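Long-range contact in short chain dehydrogenase (A0QTM2 homolog) (Mycobacterium thermoresistibile, PDB 3SC4), which probably catalyses an NAD(P)-dependent oxidation or reduction, as a Rossmann-fold member of the short-chain dehydrogenase family: residues D95-G107 against L119-S132. Residues are numbered along the deposited sequence; the frame is centred on the assembly and turned at random.
Sequences DICVNNASAINLG and LMNGIQVRGTYAVS
The NNAS sequence Asn99-Ser102, a variant of the NNAG motif of short-chain dehydrogenases, begins at the last residue of the central strand 96-99 and runs on into the loop after it, meeting helix 114-135; the strand and helix segment 119-132 run nearly antiparallel (171°). The CG of Asn99 lies anti to the carbonyl carbon (chi1 -64°), which turns the amide toward the helix, where Asn99 ND2 donates to Ser132 OG at 3.0 Å, the acceptor tilted 21° from the amide plane. Ser132 OG in turn donates to Thr128 O, and Asn99 ND2 also bonds Thr149 of the neighbouring strand, so the buried amide is held from both helix and sheet. Beside it, Val131 CG1 sits 3.6 Å from Cys97 SG.

Past the strand the chain keeps following the helix. One water bridges Ala101 O, Ile123 O and Thr128 OG1, while Ala101 CB rests on Ile123 CG2 at 3.7 Å. The Gln124 amide lies alongside the Ala103 backbone: Ala103 N reaches Gln124 OE1 at 2.9 Å from above the side-chain carbonyl plane, off the lone pairs, and Gln124 NE2 gives a weak bond to Ala103 O. A straighter bond from Gln124 NE2 to Met120 O helps fix the amide's rotation. Farther on, Met120 CE packs against Asn105 CB. As in classical members, the Asn-containing turn probably steadies the central sheet, here within the Rossmann beta-alpha-beta crossover from strand 96-99 through helix 114-135 to strand 146-149.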
ATOM      1  N   ASP B  95       1.195  -9.756  24.447  1.00 26.45           N
ATOM      2  CA  ASP B  95       1.075  -8.375  24.868  1.00 26.60           C
ATOM      3  C   ASP B  95       1.529  -7.406  23.801  1.00 25.44           C
ATOM      4  O   ASP B  95       0.951  -6.331  23.672  1.00 25.80           O
ATOM      5  CB  ASP B  95       1.922  -8.161  26.119  1.00 27.15           C
ATOM      6  CG  ASP B  95       1.340  -8.854  27.323  1.00 29.19           C
ATOM      7  OD1 ASP B  95       0.230  -8.436  27.728  1.00 31.10           O
ATOM      8  OD2 ASP B  95       1.973  -9.812  27.847  1.00 30.35           O
ATOM      9  N   ILE B  96       2.589  -7.788  23.079  1.00 24.11           N
ATOM     10  CA  ILE B  96       3.268  -6.931  22.149  1.00 22.39           C
ATOM     11  C   ILE B  96       3.522  -7.669  20.817  1.00 21.98           C
ATOM     12  O   ILE B  96       4.020  -8.793  20.796  1.00 21.94           O
ATOM     13  CB  ILE B  96       4.604  -6.470  22.735  1.00 22.54           C
ATOM     14  CG1 ILE B  96       4.372  -5.779  24.071  1.00 21.25           C
ATOM     15  CG2 ILE B  96       5.360  -5.522  21.736  1.00 20.06           C
ATOM     16  CD1 ILE B  96       5.631  -5.604  24.854  1.00 19.07           C
ATOM     17  N   CYS B  97       3.119  -7.033  19.720  1.00 20.83           N
ATOM     18  CA  CYS B  97       3.394  -7.506  18.384  1.00 20.21           C
ATOM     19  C   CYS B  97       4.235  -6.445  17.689  1.00 19.00           C
ATOM     20  O   CYS B  97       3.779  -5.315  17.526  1.00 18.52           O
ATOM     21  CB  CYS B  97       2.089  -7.685  17.631  1.00 20.36           C
ATOM     22  SG  CYS B  97       2.318  -8.175  15.904  1.00 20.94           S
ATOM     23  N   VAL B  98       5.470  -6.779  17.338  1.00 18.28           N
ATOM     24  CA  VAL B  98       6.318  -5.851  16.606  1.00 17.54           C
ATOM     25  C   VAL B  98       6.514  -6.362  15.195  1.00 17.13           C
ATOM     26  O   VAL B  98       7.036  -7.431  15.000  1.00 16.82           O
ATOM     27  CB  VAL B  98       7.689  -5.677  17.252  1.00 17.66           C
ATOM     28  CG1 VAL B  98       8.583  -4.857  16.342  1.00 16.55           C
ATOM     29  CG2 VAL B  98       7.550  -5.024  18.616  1.00 17.55           C
ATOM     30  N   ASN B  99       6.083  -5.576  14.218  1.00 17.14           N
ATOM     31  CA  ASN B  99       6.297  -5.882  12.810  1.00 17.08           C
ATOM     32  C   ASN B  99       7.568  -5.209  12.335  1.00 17.61           C
ATOM     33  O   ASN B  99       7.571  -4.017  12.003  1.00 16.07           O
ATOM     34  CB  ASN B  99       5.105  -5.422  11.961  1.00 16.76           C
ATOM     35  CG  ASN B  99       3.834  -6.151  12.313  1.00 15.96           C
ATOM     36  OD1 ASN B  99       3.753  -7.358  12.162  1.00 16.51           O
ATOM     37  ND2 ASN B  99       2.844  -5.423  12.792  1.00 11.13           N
ATOM     38  N   ASN B 100       8.649  -5.989  12.334  1.00 19.80           N
ATOM     39  CA  ASN B 100       9.979  -5.501  11.940  1.00 21.17           C
ATOM     40  C   ASN B 100      10.535  -6.147  10.661  1.00 20.74           C
ATOM     41  O   ASN B 100      11.371  -5.572  10.034  1.00 21.05           O
ATOM     42  CB  ASN B 100      10.954  -5.669  13.120  1.00 22.29           C
ATOM     43  CG  ASN B 100      12.443  -5.567  12.701  1.00 25.09           C
ATOM     44  OD1 ASN B 100      12.906  -4.505  12.255  1.00 28.12           O
ATOM     45  ND2 ASN B 100      13.180  -6.687  12.829  1.00 25.57           N
ATOM     46  N   ALA B 101      10.066  -7.315  10.261  1.00 21.39           N
ATOM     47  CA  ALA B 101      10.569  -7.961   9.042  1.00 21.93           C
ATOM     48  C   ALA B 101      10.502  -6.983   7.882  1.00 22.19           C
ATOM     49  O   ALA B 101       9.515  -6.267   7.721  1.00 22.32           O
ATOM     50  CB  ALA B 101       9.777  -9.191   8.722  1.00 21.63           C
ATOM     51  N   SER B 102      11.560  -6.943   7.080  1.00 22.58           N
ATOM     52  CA  SER B 102      11.640  -5.952   6.038  1.00 22.50           C
ATOM     53  C   SER B 102      12.348  -6.443   4.811  1.00 21.35           C
ATOM     54  O   SER B 102      12.920  -7.512   4.786  1.00 21.95           O
ATOM     55  CB  SER B 102      12.306  -4.685   6.570  1.00 23.18           C
ATOM     56  OG  SER B 102      13.677  -4.908   6.804  1.00 27.67           O
ATOM     57  N   ALA B 103      12.237  -5.659   3.764  1.00 20.10           N
ATOM     58  CA  ALA B 103      12.869  -5.966   2.510  1.00 19.89           C
ATOM     59  C   ALA B 103      13.051  -4.635   1.785  1.00 19.24           C
ATOM     60  O   ALA B 103      12.180  -3.771   1.831  1.00 18.03           O
ATOM     61  CB  ALA B 103      12.017  -6.914   1.704  1.00 19.47           C
ATOM     62  N   ILE B 104      14.184  -4.481   1.123  1.00 19.39           N
ATOM     63  CA  ILE B 104      14.544  -3.207   0.538  1.00 19.74           C
ATOM     64  C   ILE B 104      15.168  -3.372  -0.855  1.00 20.49           C
ATOM     65  O   ILE B 104      15.912  -4.297  -1.099  1.00 20.34           O
ATOM     66  CB  ILE B 104      15.485  -2.449   1.466  1.00 19.75           C
ATOM     67  CG1 ILE B 104      15.679  -1.017   0.957  1.00 21.15           C
ATOM     68  CG2 ILE B 104      16.800  -3.211   1.609  1.00 19.72           C
ATOM     69  CD1 ILE B 104      16.086   0.036   2.076  1.00 18.63           C
ATOM     70  N   ASN B 105      14.764  -2.494  -1.766  1.00 20.62           N
ATOM     71  CA  ASN B 105      15.380  -2.291  -3.058  1.00 21.33           C
ATOM     72  C   ASN B 105      14.953  -0.867  -3.429  1.00 21.20           C
ATOM     73  O   ASN B 105      13.781  -0.530  -3.273  1.00 20.63           O
ATOM     74  CB  ASN B 105      14.897  -3.306  -4.082  1.00 21.62           C
ATOM     75  CG  ASN B 105      15.439  -3.049  -5.490  1.00 22.86           C
ATOM     76  OD1 ASN B 105      15.585  -1.912  -5.920  1.00 25.51           O
ATOM     77  ND2 ASN B 105      15.688  -4.115  -6.218  1.00 23.31           N
ATOM     78  N   LEU B 106      15.901  -0.042  -3.882  1.00 20.83           N
ATOM     79  CA  LEU B 106      15.641   1.390  -4.023  1.00 20.99           C
ATOM     80  C   LEU B 106      15.532   1.770  -5.497  1.00 20.37           C
ATOM     81  O   LEU B 106      15.642   2.951  -5.860  1.00 20.78           O
ATOM     82  CB  LEU B 106      16.734   2.224  -3.314  1.00 21.36           C
ATOM     83  CG  LEU B 106      16.928   1.924  -1.809  1.00 23.33           C
ATOM     84  CD1 LEU B 106      17.987   2.840  -1.190  1.00 24.90           C
ATOM     85  CD2 LEU B 106      15.632   2.088  -1.044  1.00 23.32           C
ATOM     86  N   GLY B 107      15.319   0.777  -6.352  1.00 19.14           N
ATOM     87  CA  GLY B 107      15.169   1.043  -7.779  1.00 19.03           C
ATOM     88  C   GLY B 107      13.772   1.522  -8.116  1.00 18.61           C
ATOM     89  O   GLY B 107      12.862   1.466  -7.277  1.00 17.52           O
ATOM     90  N   LEU B 119       8.548  -9.810  -3.168  1.00 22.37           N
ATOM     91  CA  LEU B 119       9.234 -10.091  -1.950  1.00 22.39           C
ATOM     92  C   LEU B 119       9.027  -8.919  -0.981  1.00 21.35           C
ATOM     93  O   LEU B 119       8.773  -9.120   0.226  1.00 21.24           O
ATOM     94  CB  LEU B 119      10.676 -10.421  -2.286  1.00 23.23           C
ATOM     95  CG  LEU B 119      11.615 -10.646  -1.139  1.00 25.85           C
ATOM     96  CD1 LEU B 119      12.816 -11.475  -1.621  1.00 28.04           C
ATOM     97  CD2 LEU B 119      11.994  -9.269  -0.673  1.00 25.44           C
ATOM     98  N   MET B 120       9.051  -7.697  -1.503  1.00 20.29           N
ATOM     99  CA  MET B 120       8.826  -6.518  -0.658  1.00 19.67           C
ATOM    100  C   MET B 120       7.366  -6.404  -0.146  1.00 18.84           C
ATOM    101  O   MET B 120       7.124  -6.156   1.028  1.00 17.62           O
ATOM    102  CB  MET B 120       9.206  -5.231  -1.425  1.00 19.81           C
ATOM    103  CG  MET B 120      10.690  -5.099  -1.726  1.00 22.01           C
ATOM    104  SD  MET B 120      11.246  -3.456  -2.237  1.00 24.93           S
ATOM    105  CE  MET B 120      11.172  -3.769  -3.958  1.00 17.82           C
ATOM    106  N   ASN B 121       6.416  -6.521  -1.066  1.00 18.59           N
ATOM    107  CA  ASN B 121       5.006  -6.468  -0.758  1.00 18.43           C
ATOM    108  C   ASN B 121       4.700  -7.650   0.167  1.00 19.18           C
ATOM    109  O   ASN B 121       4.029  -7.493   1.206  1.00 19.35           O
ATOM    110  CB  ASN B 121       4.227  -6.530  -2.066  1.00 18.65           C
ATOM    111  CG  ASN B 121       2.695  -6.476  -1.891  1.00 19.61           C
ATOM    112  OD1 ASN B 121       2.103  -5.402  -1.656  1.00 19.27           O
ATOM    113  ND2 ASN B 121       2.047  -7.615  -2.112  1.00 19.01           N
ATOM    114  N   GLY B 122       5.255  -8.822  -0.158  1.00 19.17           N
ATOM    115  CA  GLY B 122       4.963 -10.037   0.604  1.00 19.20           C
ATOM    116  C   GLY B 122       5.353  -9.929   2.055  1.00 18.81           C
ATOM    117  O   GLY B 122       4.547 -10.169   2.949  1.00 19.36           O
ATOM    118  N   ILE B 123       6.596  -9.556   2.294  1.00 18.03           N
ATOM    119  CA  ILE B 123       7.093  -9.545   3.641  1.00 17.58           C
ATOM    120  C   ILE B 123       6.516  -8.368   4.435  1.00 17.00           C
ATOM    121  O   ILE B 123       6.190  -8.515   5.605  1.00 17.02           O
ATOM    122  CB  ILE B 123       8.626  -9.492   3.661  1.00 17.37           C
ATOM    123  CG1 ILE B 123       9.193 -10.816   3.122  1.00 18.45           C
ATOM    124  CG2 ILE B 123       9.098  -9.276   5.049  1.00 16.97           C
ATOM    125  CD1 ILE B 123      10.720 -10.835   2.924  1.00 16.99           C
ATOM    126  N   GLN B 124       6.370  -7.216   3.809  1.00 16.26           N
ATOM    127  CA  GLN B 124       6.053  -5.998   4.557  1.00 16.94           C
ATOM    128  C   GLN B 124       4.566  -5.641   4.634  1.00 16.93           C
ATOM    129  O   GLN B 124       4.063  -5.300   5.714  1.00 17.46           O
ATOM    130  CB  GLN B 124       6.879  -4.807   4.026  1.00 16.49           C
ATOM    131  CG  GLN B 124       8.309  -4.861   4.532  1.00 18.13           C
ATOM    132  CD  GLN B 124       9.346  -4.084   3.716  1.00 19.72           C
ATOM    133  OE1 GLN B 124      10.306  -3.542   4.295  1.00 19.81           O
ATOM    134  NE2 GLN B 124       9.198  -4.070   2.391  1.00 16.05           N
ATOM    135  N   VAL B 125       3.872  -5.680   3.506  1.00 16.95           N
ATOM    136  CA  VAL B 125       2.472  -5.277   3.481  1.00 16.87           C
ATOM    137  C   VAL B 125       1.650  -6.480   3.861  1.00 16.99           C
ATOM    138  O   VAL B 125       0.954  -6.461   4.849  1.00 17.36           O
ATOM    139  CB  VAL B 125       2.042  -4.784   2.122  1.00 17.00           C
ATOM    140  CG1 VAL B 125       0.618  -4.293   2.185  1.00 16.68           C
ATOM    141  CG2 VAL B 125       3.012  -3.689   1.626  1.00 16.11           C
ATOM    142  N   ARG B 126       1.785  -7.548   3.102  1.00 17.30           N
ATOM    143  CA  ARG B 126       1.084  -8.781   3.403  1.00 17.83           C
ATOM    144  C   ARG B 126       1.540  -9.348   4.751  1.00 17.40           C
ATOM    145  O   ARG B 126       0.720  -9.742   5.578  1.00 17.32           O
ATOM    146  CB  ARG B 126       1.309  -9.781   2.284  1.00 17.98           C
ATOM    147  CG  ARG B 126       0.415 -11.002   2.383  1.00 21.85           C
ATOM    148  CD  ARG B 126       0.596 -11.920   1.188  1.00 24.34           C
ATOM    149  NE  ARG B 126      -0.215 -13.141   1.241  1.00 26.02           N
ATOM    150  CZ  ARG B 126       0.191 -14.313   1.729  1.00 29.39           C
ATOM    151  NH1 ARG B 126       1.389 -14.431   2.287  1.00 30.95           N
ATOM    152  NH2 ARG B 126      -0.618 -15.382   1.684  1.00 30.23           N
ATOM    153  N   GLY B 127       2.846  -9.364   4.978  1.00 16.60           N
ATOM    154  CA  GLY B 127       3.391  -9.879   6.220  1.00 16.84           C
ATOM    155  C   GLY B 127       2.913  -9.139   7.459  1.00 16.70           C
ATOM    156  O   GLY B 127       2.539  -9.768   8.467  1.00 17.35           O
ATOM    157  N   THR B 128       2.912  -7.810   7.408  1.00 15.73           N
ATOM    158  CA  THR B 128       2.442  -7.036   8.561  1.00 15.63           C
ATOM    159  C   THR B 128       0.973  -7.333   8.826  1.00 16.37           C
ATOM    160  O   THR B 128       0.554  -7.410   9.991  1.00 17.08           O
ATOM    161  CB  THR B 128       2.673  -5.537   8.366  1.00 15.20           C
ATOM    162  OG1 THR B 128       4.090  -5.296   8.306  1.00 15.05           O
ATOM    163  CG2 THR B 128       2.037  -4.714   9.500  1.00 12.43           C
ATOM    164  N   TYR B 129       0.208  -7.517   7.747  1.00 16.03           N
ATOM    165  CA  TYR B 129      -1.199  -7.851   7.846  1.00 16.70           C
ATOM    166  C   TYR B 129      -1.366  -9.239   8.510  1.00 17.72           C
ATOM    167  O   TYR B 129      -2.059  -9.375   9.517  1.00 18.16           O
ATOM    168  CB  TYR B 129      -1.833  -7.820   6.452  1.00 16.70           C
ATOM    169  CG  TYR B 129      -3.330  -8.054   6.436  1.00 17.71           C
ATOM    170  CD1 TYR B 129      -4.213  -7.005   6.622  1.00 17.63           C
ATOM    171  CD2 TYR B 129      -3.860  -9.316   6.227  1.00 17.66           C
ATOM    172  CE1 TYR B 129      -5.574  -7.210   6.596  1.00 17.28           C
ATOM    173  CE2 TYR B 129      -5.235  -9.529   6.226  1.00 17.82           C
ATOM    174  CZ  TYR B 129      -6.077  -8.462   6.408  1.00 16.56           C
ATOM    175  OH  TYR B 129      -7.429  -8.631   6.412  1.00 16.25           O
ATOM    176  N   ALA B 130      -0.707 -10.256   7.957  1.00 17.46           N
ATOM    177  CA  ALA B 130      -0.856 -11.642   8.452  1.00 18.15           C
ATOM    178  C   ALA B 130      -0.394 -11.794   9.915  1.00 18.01           C
ATOM    179  O   ALA B 130      -1.099 -12.353  10.751  1.00 17.97           O
ATOM    180  CB  ALA B 130      -0.098 -12.614   7.541  1.00 17.43           C
ATOM    181  N   VAL B 131       0.785 -11.273  10.217  1.00 17.54           N
ATOM    182  CA  VAL B 131       1.298 -11.325  11.577  1.00 18.20           C
ATOM    183  C   VAL B 131       0.353 -10.602  12.552  1.00 18.79           C
ATOM    184  O   VAL B 131       0.030 -11.161  13.609  1.00 19.61           O
ATOM    185  CB  VAL B 131       2.722 -10.714  11.659  1.00 18.17           C
ATOM    186  CG1 VAL B 131       3.089 -10.331  13.086  1.00 17.66           C
ATOM    187  CG2 VAL B 131       3.751 -11.684  11.075  1.00 18.02           C
ATOM    188  N   SER B 132      -0.083  -9.382  12.198  1.00 17.97           N
ATOM    189  CA  SER B 132      -0.941  -8.598  13.073  1.00 18.56           C
ATOM    190  C   SER B 132      -2.279  -9.286  13.258  1.00 19.82           C
ATOM    191  O   SER B 132      -2.757  -9.398  14.359  1.00 20.58           O
ATOM    192  CB  SER B 132      -1.155  -7.164  12.554  1.00 18.38           C
ATOM    193  OG  SER B 132       0.057  -6.395  12.505  1.00 18.42           O
TER
HETATM  194  O   HOH W   1       6.592  -7.193   8.536  1.00 16.23           O